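Inositol monophosphatase family protein (Staphylococcus aureus subsp. aureus MSSA476, PDB 4I3Y) probably hydrolyses inositol monophosphates to inositol and phosphate, as a magnesium-dependent phosphatase that lithium inhibits. Local coordinates at residues Ile87-Asp97 and Tyr109-Gly119; Asp53-Gln61 and Gln72-Asn80. All blocks are in the same frame, centred on the assembly; numbering follows the deposited sequence.

In the fold
From the N terminus, the chain enters helix 51-67, whose first turns supply 53-61, and then strand 72-75, which returns nearly antiparallel to that helix. Contact 2 closes this first, short loop. Strand 89-97 follows and lies parallel beside 72-75 in the mixed sheet. After helix 99-105 the chain comes back as strand 110-117, so contact 1 closes a second loop. The two loops run in series, neither enclosing nor crossing the other. Strand 72-75, outermost in the sheet within this chain, joins the contacts through Trp91 O to Leu74 N and Met93 N to Leu74 O, 2.8 Å each. Both contacts reach one magnesium ion, whose ligands include Glu76, Asp94, Ile96 O and a shared water.

Contact 1. Residues Ile87-Asp97 and Tyr109-Gly119; sequences INHLWIMDPID and YCIILAYFYEG. With MG (magnesium ion), chain D.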
loop_
_atom_site.group_PDB
_atom_site.type_symbol
_atom_site.label_atom_id
_atom_site.label_comp_id
_atom_site.label_asym_id
_atom_site.label_seq_id
_atom_site.Cartn_x
_atom_site.Cartn_y
_atom_site.Cartn_z
ATOM N N ILE A 87 6.921 -31.283 18.104
ATOM C CA ILE A 87 8.024 -30.376 18.464
ATOM C C ILE A 87 7.615 -29.437 19.629
ATOM O O ILE A 87 6.582 -28.771 19.565
ATOM C CB ILE A 87 8.570 -29.639 17.208
ATOM C CG1 ILE A 87 9.786 -28.779 17.565
ATOM C CG2 ILE A 87 7.446 -28.881 16.482
ATOM C CD1 ILE A 87 10.972 -29.585 18.030
ATOM N N ASN A 88 8.394 -29.437 20.715
ATOM C CA ASN A 88 7.955 -28.753 21.943
ATOM C C ASN A 88 8.029 -27.228 21.797
ATOM O O ASN A 88 7.056 -26.509 22.071
ATOM C CB ASN A 88 8.730 -29.262 23.196
ATOM C CG ASN A 88 8.095 -30.531 23.791
ATOM O OD1 ASN A 88 8.785 -31.445 24.203
ATOM N ND2 ASN A 88 6.768 -30.584 23.811
ATOM N N HIS A 89 9.187 -26.785 21.331
ATOM C CA HIS A 89 9.523 -25.353 21.146
ATOM C C HIS A 89 9.816 -25.081 19.683
ATOM O O HIS A 89 10.855 -25.458 19.172
ATOM C CB HIS A 89 10.724 -24.956 22.032
ATOM C CG HIS A 89 10.476 -25.179 23.491
ATOM N ND1 HIS A 89 9.565 -24.434 24.212
ATOM C CD2 HIS A 89 10.988 -26.089 24.354
ATOM C CE1 HIS A 89 9.550 -24.850 25.467
ATOM N NE2 HIS A 89 10.409 -25.849 25.580
ATOM N N LEU A 90 8.894 -24.407 19.005
ATOM C CA LEU A 90 9.089 -24.186 17.578
ATOM C C LEU A 90 8.895 -22.730 17.177
ATOM O O LEU A 90 7.864 -22.121 17.510
ATOM C CB LEU A 90 8.058 -24.978 16.813
ATOM C CG LEU A 90 8.163 -24.745 15.292
ATOM C CD1 LEU A 90 9.445 -25.177 14.622
ATOM C CD2 LEU A 90 6.946 -25.365 14.642
ATOM N N TRP A 91 9.876 -22.219 16.457
ATOM C CA TRP A 91 9.827 -20.901 15.828
ATOM C C TRP A 91 9.542 -21.034 14.321
ATOM O O TRP A 91 10.227 -21.778 13.627
ATOM C CB TRP A 91 11.161 -20.161 16.033
ATOM C CG TRP A 91 11.311 -19.781 17.500
ATOM C CD1 TRP A 91 11.797 -20.583 18.511
ATOM C CD2 TRP A 91 10.874 -18.559 18.135
ATOM N NE1 TRP A 91 11.732 -19.912 19.745
ATOM C CE2 TRP A 91 11.182 -18.672 19.539
ATOM C CE3 TRP A 91 10.303 -17.377 17.658
ATOM C CZ2 TRP A 91 10.928 -17.634 20.470
ATOM C CZ3 TRP A 91 10.039 -16.343 18.565
ATOM C CH2 TRP A 91 10.342 -16.488 19.978
ATOM N N ILE A 92 8.550 -20.294 13.816
ATOM C CA ILE A 92 8.403 -20.250 12.362
ATOM C C ILE A 92 8.832 -18.862 11.888
ATOM O O ILE A 92 8.458 -17.836 12.499
ATOM C CB ILE A 92 6.989 -20.568 11.933
ATOM C CG1 ILE A 92 6.602 -21.958 12.452
ATOM C CG2 ILE A 92 6.877 -20.423 10.399
ATOM C CD1 ILE A 92 5.265 -22.473 11.916
ATOM N N MET A 93 9.696 -18.809 10.870
ATOM C CA MET A 93 10.190 -17.492 10.408
ATOM C C MET A 93 10.081 -17.250 8.917
ATOM O O MET A 93 10.570 -18.053 8.115
ATOM C CB MET A 93 11.655 -17.267 10.782
ATOM C CG MET A 93 12.230 -15.913 10.353
ATOM S SD MET A 93 14.012 -15.791 10.693
ATOM C CE MET A 93 14.098 -14.076 11.159
ATOM N N ASP A 94 9.538 -16.082 8.560
ATOM C CA ASP A 94 9.701 -15.562 7.195
ATOM C C ASP A 94 10.704 -14.389 7.269
ATOM O O ASP A 94 10.341 -13.319 7.801
ATOM C CB ASP A 94 8.370 -15.056 6.676
ATOM C CG ASP A 94 8.389 -14.868 5.187
ATOM O OD1 ASP A 94 9.487 -14.650 4.622
ATOM O OD2 ASP A 94 7.310 -15.034 4.618
ATOM N N PRO A 95 11.962 -14.592 6.796
ATOM C CA PRO A 95 12.911 -13.527 7.122
ATOM C C PRO A 95 12.615 -12.233 6.388
ATOM O O PRO A 95 12.829 -11.143 6.941
ATOM C CB PRO A 95 14.248 -14.122 6.740
ATOM C CG PRO A 95 13.912 -15.176 5.660
ATOM C CD PRO A 95 12.608 -15.755 6.127
ATOM N N ILE A 96 12.155 -12.326 5.132
ATOM C CA ILE A 96 11.549 -11.146 4.515
ATOM C C ILE A 96 10.235 -11.641 3.878
ATOM O O ILE A 96 10.272 -12.475 2.988
ATOM C CB ILE A 96 12.428 -10.511 3.421
ATOM C CG1 ILE A 96 13.710 -9.826 4.009
ATOM C CG2 ILE A 96 11.574 -9.550 2.549
ATOM C CD1 ILE A 96 13.410 -8.514 4.696
ATOM N N ASP A 97 9.098 -11.144 4.363
ATOM C CA ASP A 97 7.843 -11.484 3.747
ATOM C C ASP A 97 7.536 -10.291 2.820
ATOM O O ASP A 97 7.601 -9.181 3.259
ATOM C CB ASP A 97 6.731 -11.738 4.746
ATOM C CG ASP A 97 5.376 -11.962 4.028
ATOM O OD1 ASP A 97 5.337 -12.889 3.191
ATOM O OD2 ASP A 97 4.396 -11.233 4.310
ATOM N N TYR A 109 7.389 -4.397 3.043
ATOM C CA TYR A 109 7.829 -5.782 3.342
ATOM C C TYR A 109 8.019 -5.865 4.858
ATOM O O TYR A 109 8.162 -4.847 5.497
ATOM C CB TYR A 109 9.091 -6.229 2.517
ATOM C CG TYR A 109 10.288 -5.382 2.824
ATOM C CD1 TYR A 109 11.166 -5.710 3.874
ATOM C CD2 TYR A 109 10.501 -4.184 2.169
ATOM C CE1 TYR A 109 12.236 -4.892 4.226
ATOM C CE2 TYR A 109 11.597 -3.365 2.512
ATOM C CZ TYR A 109 12.451 -3.723 3.539
ATOM O OH TYR A 109 13.538 -2.895 3.866
ATOM N N CYS A 110 8.076 -7.081 5.425
ATOM C CA CYS A 110 8.163 -7.250 6.837
ATOM C C CYS A 110 8.957 -8.516 7.167
ATOM O O CYS A 110 9.323 -9.312 6.272
ATOM C CB CYS A 110 6.720 -7.335 7.429
ATOM S SG CYS A 110 5.705 -8.707 6.752
ATOM N N ILE A 111 9.250 -8.677 8.447
ATOM C CA ILE A 111 9.868 -9.890 8.941
ATOM C C ILE A 111 8.782 -10.558 9.794
ATOM O O ILE A 111 8.156 -9.885 10.623
ATOM C CB ILE A 111 11.090 -9.563 9.811
ATOM C CG1 ILE A 111 12.128 -8.796 9.032
ATOM C CG2 ILE A 111 11.736 -10.826 10.417
ATOM C CD1 ILE A 111 13.288 -8.350 9.924
ATOM N N ILE A 112 8.541 -11.852 9.569
ATOM C CA ILE A 112 7.551 -12.592 10.333
ATOM C C ILE A 112 8.173 -13.639 11.306
ATOM O O ILE A 112 8.964 -14.547 10.902
ATOM C CB ILE A 112 6.479 -13.267 9.430
ATOM C CG1 ILE A 112 5.860 -12.188 8.523
ATOM C CG2 ILE A 112 5.403 -13.998 10.276
ATOM C CD1 ILE A 112 4.806 -12.675 7.525
ATOM N N LEU A 113 7.762 -13.556 12.567
ATOM C CA LEU A 113 8.217 -14.582 13.559
ATOM C C LEU A 113 7.082 -15.082 14.379
ATOM O O LEU A 113 6.227 -14.284 14.785
ATOM C CB LEU A 113 9.230 -13.985 14.553
ATOM C CG LEU A 113 10.664 -13.996 14.092
ATOM C CD1 LEU A 113 11.519 -13.074 14.984
ATOM C CD2 LEU A 113 11.253 -15.422 14.005
ATOM N N ALA A 114 7.067 -16.387 14.680
ATOM C CA ALA A 114 6.019 -16.936 15.518
ATOM C C ALA A 114 6.586 -18.143 16.296
ATOM O O ALA A 114 7.291 -19.005 15.717
ATOM C CB ALA A 114 4.799 -17.352 14.690
ATOM N N TYR A 115 6.288 -18.138 17.605
ATOM C CA TYR A 115 6.703 -19.173 18.529
ATOM C C TYR A 115 5.482 -20.004 19.000
ATOM O O TYR A 115 4.466 -19.479 19.517
ATOM C CB TYR A 115 7.419 -18.541 19.725
ATOM C CG TYR A 115 7.636 -19.457 20.914
ATOM C CD1 TYR A 115 8.456 -20.593 20.806
ATOM C CD2 TYR A 115 7.034 -19.172 22.179
ATOM C CE1 TYR A 115 8.690 -21.437 21.921
ATOM C CE2 TYR A 115 7.245 -20.003 23.309
ATOM C CZ TYR A 115 8.079 -21.123 23.189
ATOM O OH TYR A 115 8.277 -21.973 24.280
ATOM N N PHE A 116 5.647 -21.303 18.900
ATOM C CA PHE A 116 4.597 -22.244 19.205
ATOM C C PHE A 116 5.152 -23.170 20.280
ATOM O O PHE A 116 6.257 -23.718 20.133
ATOM C CB PHE A 116 4.235 -23.100 17.956
ATOM C CG PHE A 116 3.586 -22.309 16.868
ATOM C CD1 PHE A 116 2.193 -22.215 16.799
ATOM C CD2 PHE A 116 4.363 -21.608 15.962
ATOM C CE1 PHE A 116 1.582 -21.457 15.825
ATOM C CE2 PHE A 116 3.749 -20.843 14.971
ATOM C CZ PHE A 116 2.371 -20.760 14.904
ATOM N N TYR A 117 4.379 -23.316 21.336
ATOM C CA TYR A 117 4.788 -24.157 22.463
ATOM C C TYR A 117 3.864 -25.383 22.483
ATOM O O TYR A 117 2.651 -25.241 22.700
ATOM C CB TYR A 117 4.720 -23.389 23.796
ATOM C CG TYR A 117 4.955 -24.312 25.000
ATOM C CD1 TYR A 117 6.195 -24.912 25.192
ATOM C CD2 TYR A 117 3.914 -24.629 25.902
ATOM C CE1 TYR A 117 6.421 -25.765 26.254
ATOM C CE2 TYR A 117 4.137 -25.496 26.973
ATOM C CZ TYR A 117 5.398 -26.066 27.123
ATOM O OH TYR A 117 5.691 -26.926 28.165
ATOM N N GLU A 118 4.422 -26.573 22.217
ATOM C CA GLU A 118 3.592 -27.796 22.057
ATOM C C GLU A 118 2.422 -27.470 21.167
ATOM O O GLU A 118 1.259 -27.628 21.560
ATOM C CB GLU A 118 3.102 -28.348 23.391
ATOM C CG GLU A 118 4.232 -28.563 24.362
ATOM C CD GLU A 118 3.803 -29.209 25.659
ATOM O OE1 GLU A 118 2.633 -29.080 26.101
ATOM O OE2 GLU A 118 4.664 -29.875 26.230
ATOM N N GLY A 119 2.747 -26.938 19.992
ATOM C CA GLY A 119 1.737 -26.514 19.016
ATOM C C GLY A 119 0.762 -25.348 19.291
ATOM O O GLY A 119 -0.107 -25.073 18.459
HETATM MG MG MG D . 9.828 -14.558 2.693
HETATM O O HOH W 1 5.355 -26.204 19.248
HETATM O O HOH W 2 12.087 -14.801 2.841
#
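Leu90, Ile92 and Asp94 pair with Phe116, Ala114 and Ile112 as hydrogen-bonded pairs of two antiparallel strands in the large mixed sheet of the inositol monophosphatase fold. The strand segments run at 165° with axes 4.6 Å apart. The backbone evidence is a regular two-bond pattern, including Ile92 N to Ala114 O at 2.6 Å, until a beta bulge at Pro95-Ile96 shifts the register by one and Asp97 pairs with Cys110.

Aromatic side chains gather at the His89-Trp91-Tyr115 end of one face. Tyr115 sets CB over the six-membered ring of Trp91, 3.4 Å from its centroid and 5° off the normal: a CH-pi contact. The two rings are slid apart and barely overlap. With its CG anti to the backbone N (chi1 167°), Tyr115 runs on past the indole, and its OH meets His89 ND1 in plane at the imidazole edge, a 2.8 Å hydrogen bond. His71 packs against this cluster: its ring stacks on that of His89, and its ND1 accepts from Trp91 NE1.

Apolar contacts continue on both faces: Met93 CB lies alongside Leu113 CD2, while Ile92 CD1 approaches Phe116 CE2 obliquely.

Beyond the bulge, Asp97 OD2 accepts a hydrogen bond from Gly192 N. Metal ligation is the work of other atoms: Asp94 OD1 binds the magnesium ion at 2.0 Å, and the carbonyl O of Ile96 binds it at 2.1 Å.

Contact 2. Residues Asp53-Gln61 and Gln72-Asn80; sequences DKQIQQQFQ and QLLAEEKSN. With MG (magnesium ion), chain F; MG (magnesium ion), chain D.
Leu73 meets Phe60 and Gln61 where, in the inositol monophosphatase fold, helix 51-67 packs on strand 72-75, the outermost strand within this chain on that side of the mixed sheet. The axes of the two segments are 10.5 Å apart and run at 167°. Leu73 splits its methyls between two partners: CD1 comes to the edge of the Phe60 ring at 4.1 Å, and CD2 touches Gln61 CG at 3.4 Å, the side chains crossing at about a right angle; a chi1 of 177° swings CG away from the backbone N to allow this. Trp22 meets the same phenylalanine ring edge-to-face.

Ala75 turns its CB toward the end of the Gln57 side chain and begins a type I turn that closes at Lys78. This turn carries Glu76 of the metal site, which bridges two magnesium ions: OE1 binds one at 2.2 Å and OE2 the other at 2.1 Å. Lys42 additionally bonds OE1.

Glu77 folds back, bent at chi2 (-60°), toward Asp53 in the first turn of helix 51-67. Its OE2 lies 3.8 Å from Asp53 OD2, the carboxylate planes almost perpendicular, and one magnesium-bound water donates to both oxygens, which probably eases their repulsion. Lys42 forms a salt bridge with OE1, and Thr50 and Thr99 bond Asp53.

Lys78 passes its aliphatic chain by Gln61 OE1, then returns to the strand, where its NZ donates to Leu73 O at 2.6 Å.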
loop_
_atom_site.group_PDB
_atom_site.type_symbol
_atom_site.label_atom_id
_atom_site.label_comp_id
_atom_site.label_asym_id
_atom_site.label_seq_id
_atom_site.Cartn_x
_atom_site.Cartn_y
_atom_site.Cartn_z
ATOM N N ASP A 53 17.103 -11.487 2.759
ATOM C CA ASP A 53 16.368 -12.646 3.274
ATOM C C ASP A 53 17.353 -13.622 3.958
ATOM O O ASP A 53 17.129 -14.035 5.090
ATOM C CB ASP A 53 15.640 -13.444 2.151
ATOM C CG ASP A 53 14.759 -12.587 1.245
ATOM O OD1 ASP A 53 15.304 -11.718 0.480
ATOM O OD2 ASP A 53 13.502 -12.808 1.297
ATOM N N LYS A 54 18.393 -14.044 3.226
ATOM C CA LYS A 54 19.354 -15.077 3.706
ATOM C C LYS A 54 20.131 -14.707 4.977
ATOM O O LYS A 54 20.150 -15.497 5.952
ATOM C CB LYS A 54 20.307 -15.447 2.599
ATOM C CG LYS A 54 19.616 -16.072 1.378
ATOM C CD LYS A 54 20.688 -16.602 0.423
ATOM C CE LYS A 54 20.193 -17.689 -0.498
ATOM N NZ LYS A 54 19.876 -17.062 -1.817
ATOM N N GLN A 55 20.672 -13.490 5.026
ATOM C CA GLN A 55 21.319 -12.991 6.268
ATOM C C GLN A 55 20.416 -12.852 7.507
ATOM O O GLN A 55 20.786 -13.284 8.625
ATOM C CB GLN A 55 21.993 -11.653 6.026
ATOM C CG GLN A 55 23.263 -11.759 5.207
ATOM C CD GLN A 55 24.295 -12.646 5.907
ATOM O OE1 GLN A 55 24.676 -13.703 5.386
ATOM N NE2 GLN A 55 24.695 -12.253 7.123
ATOM N N ILE A 56 19.237 -12.246 7.335
ATOM C CA ILE A 56 18.283 -12.131 8.445
ATOM C C ILE A 56 17.944 -13.513 8.988
ATOM O O ILE A 56 17.938 -13.717 10.212
ATOM C CB ILE A 56 17.027 -11.379 8.025
ATOM C CG1 ILE A 56 17.372 -9.877 7.851
ATOM C CG2 ILE A 56 15.889 -11.660 8.982
ATOM C CD1 ILE A 56 16.184 -9.015 7.478
ATOM N N GLN A 57 17.722 -14.491 8.086
ATOM C CA GLN A 57 17.382 -15.833 8.549
ATOM C C GLN A 57 18.525 -16.465 9.347
ATOM O O GLN A 57 18.345 -17.070 10.401
ATOM C CB GLN A 57 17.052 -16.763 7.392
ATOM C CG GLN A 57 16.525 -18.091 7.931
ATOM C CD GLN A 57 15.864 -18.958 6.849
ATOM O OE1 GLN A 57 16.340 -20.044 6.559
ATOM N NE2 GLN A 57 14.794 -18.497 6.281
ATOM N N GLN A 58 19.703 -16.352 8.803
ATOM C CA GLN A 58 20.814 -16.988 9.435
ATOM C C GLN A 58 21.260 -16.281 10.739
ATOM O O GLN A 58 21.622 -16.952 11.727
ATOM C CB GLN A 58 21.903 -17.203 8.403
ATOM C CG GLN A 58 22.747 -16.045 8.080
ATOM C CD GLN A 58 24.176 -16.481 8.253
ATOM O OE1 GLN A 58 24.987 -16.425 7.321
ATOM N NE2 GLN A 58 24.484 -16.973 9.453
ATOM N N GLN A 59 21.121 -14.955 10.783
ATOM C CA GLN A 59 21.248 -14.308 12.075
ATOM C C GLN A 59 20.250 -14.790 13.095
ATOM O O GLN A 59 20.616 -14.935 14.255
ATOM C CB GLN A 59 21.319 -12.810 11.974
ATOM C CG GLN A 59 22.563 -12.406 11.212
ATOM C CD GLN A 59 22.627 -10.928 10.941
ATOM O OE1 GLN A 59 23.337 -10.479 10.029
ATOM N NE2 GLN A 59 21.911 -10.147 11.745
ATOM N N PHE A 60 19.008 -15.096 12.715
ATOM C CA PHE A 60 18.073 -15.560 13.708
ATOM C C PHE A 60 18.380 -16.980 14.167
ATOM O O PHE A 60 18.134 -17.361 15.337
ATOM C CB PHE A 60 16.639 -15.577 13.222
ATOM C CG PHE A 60 15.672 -15.826 14.338
ATOM C CD1 PHE A 60 15.527 -14.872 15.357
ATOM C CD2 PHE A 60 14.949 -17.024 14.412
ATOM C CE1 PHE A 60 14.646 -15.098 16.376
ATOM C CE2 PHE A 60 14.092 -17.255 15.443
ATOM C CZ PHE A 60 13.936 -16.301 16.455
ATOM N N GLN A 61 18.852 -17.784 13.220
ATOM C CA GLN A 61 19.360 -19.130 13.536
ATOM C C GLN A 61 20.425 -19.075 14.618
ATOM O O GLN A 61 20.365 -19.791 15.626
ATOM C CB GLN A 61 19.995 -19.735 12.269
ATOM C CG GLN A 61 19.100 -20.787 11.689
ATOM C CD GLN A 61 19.539 -21.302 10.339
ATOM O OE1 GLN A 61 19.218 -22.435 10.016
ATOM N NE2 GLN A 61 20.277 -20.488 9.547
ATOM N N GLN A 72 13.439 -25.342 17.949
ATOM C CA GLN A 72 13.637 -25.636 16.519
ATOM C C GLN A 72 13.111 -24.494 15.551
ATOM O O GLN A 72 12.222 -23.748 15.930
ATOM C CB GLN A 72 13.038 -26.988 16.209
ATOM C CG GLN A 72 14.074 -28.105 16.335
ATOM C CD GLN A 72 13.555 -29.373 15.673
ATOM O OE1 GLN A 72 12.525 -29.910 16.106
ATOM N NE2 GLN A 72 14.216 -29.817 14.563
ATOM N N LEU A 73 13.677 -24.391 14.349
ATOM C CA LEU A 73 13.323 -23.345 13.375
ATOM C C LEU A 73 12.713 -23.899 12.065
ATOM O O LEU A 73 13.374 -24.669 11.309
ATOM C CB LEU A 73 14.539 -22.440 13.082
ATOM C CG LEU A 73 14.361 -21.336 12.033
ATOM C CD1 LEU A 73 13.346 -20.298 12.563
ATOM C CD2 LEU A 73 15.668 -20.672 11.769
ATOM N N LEU A 74 11.457 -23.555 11.820
ATOM C CA LEU A 74 10.862 -23.767 10.488
ATOM C C LEU A 74 10.931 -22.441 9.703
ATOM O O LEU A 74 10.306 -21.474 10.114
ATOM C CB LEU A 74 9.422 -24.260 10.645
ATOM C CG LEU A 74 8.454 -24.432 9.432
ATOM C CD1 LEU A 74 9.173 -25.038 8.293
ATOM C CD2 LEU A 74 7.259 -25.291 9.780
ATOM N N ALA A 75 11.701 -22.366 8.611
ATOM C CA ALA A 75 11.910 -21.071 7.949
ATOM C C ALA A 75 12.016 -21.176 6.440
ATOM O O ALA A 75 12.518 -22.208 5.874
ATOM C CB ALA A 75 13.143 -20.359 8.498
ATOM N N GLU A 76 11.585 -20.102 5.780
ATOM C CA GLU A 76 11.557 -20.085 4.341
ATOM C C GLU A 76 12.850 -20.480 3.580
ATOM O O GLU A 76 12.826 -21.309 2.648
ATOM C CB GLU A 76 11.112 -18.727 3.830
ATOM C CG GLU A 76 10.911 -18.796 2.314
ATOM C CD GLU A 76 10.219 -17.570 1.754
ATOM O OE1 GLU A 76 9.969 -17.550 0.513
ATOM O OE2 GLU A 76 9.909 -16.659 2.548
ATOM N N GLU A 77 13.975 -19.877 3.932
ATOM C CA GLU A 77 15.136 -20.026 3.079
ATOM C C GLU A 77 16.087 -21.199 3.480
ATOM O O GLU A 77 17.270 -21.083 3.363
ATOM C CB GLU A 77 15.900 -18.705 2.924
ATOM C CG GLU A 77 15.032 -17.455 2.719
ATOM C CD GLU A 77 14.120 -17.476 1.453
ATOM O OE1 GLU A 77 14.323 -18.354 0.550
ATOM O OE2 GLU A 77 13.158 -16.626 1.378
ATOM N N LYS A 78 15.551 -22.300 3.973
ATOM C CA LYS A 78 16.372 -23.477 4.264
ATOM C C LYS A 78 15.453 -24.637 4.121
ATOM O O LYS A 78 14.259 -24.435 4.041
ATOM C CB LYS A 78 16.875 -23.441 5.704
ATOM C CG LYS A 78 15.795 -23.522 6.797
ATOM C CD LYS A 78 16.473 -23.653 8.166
ATOM C CE LYS A 78 15.526 -23.862 9.285
ATOM N NZ LYS A 78 14.914 -25.210 9.280
ATOM N N SER A 79 15.965 -25.871 4.144
ATOM C CA SER A 79 15.063 -27.017 4.203
ATOM C C SER A 79 14.541 -27.209 5.623
ATOM O O SER A 79 15.185 -26.832 6.591
ATOM C CB SER A 79 15.710 -28.286 3.635
ATOM O OG SER A 79 16.392 -28.941 4.655
ATOM N N ASN A 80 13.326 -27.745 5.726
ATOM C CA ASN A 80 12.695 -28.009 6.981
ATOM C C ASN A 80 12.273 -29.447 7.141
ATOM O O ASN A 80 11.287 -29.702 7.833
ATOM C CB ASN A 80 11.485 -27.123 7.069
ATOM C CG ASN A 80 11.883 -25.653 6.936
ATOM O OD1 ASN A 80 11.600 -25.005 5.899
ATOM N ND2 ASN A 80 12.597 -25.142 7.942
HETATM MG MG MG F . 9.892 -15.962 -1.011
HETATM MG MG MG D . 9.828 -14.558 2.693
HETATM O O HOH W 2 12.087 -14.801 2.841
HETATM O O HOH W 3 11.975 -16.045 -0.921
HETATM O O HOH W 4 9.450 -17.795 -2.165
HETATM O O HOH W 5 10.011 -14.663 -2.722
#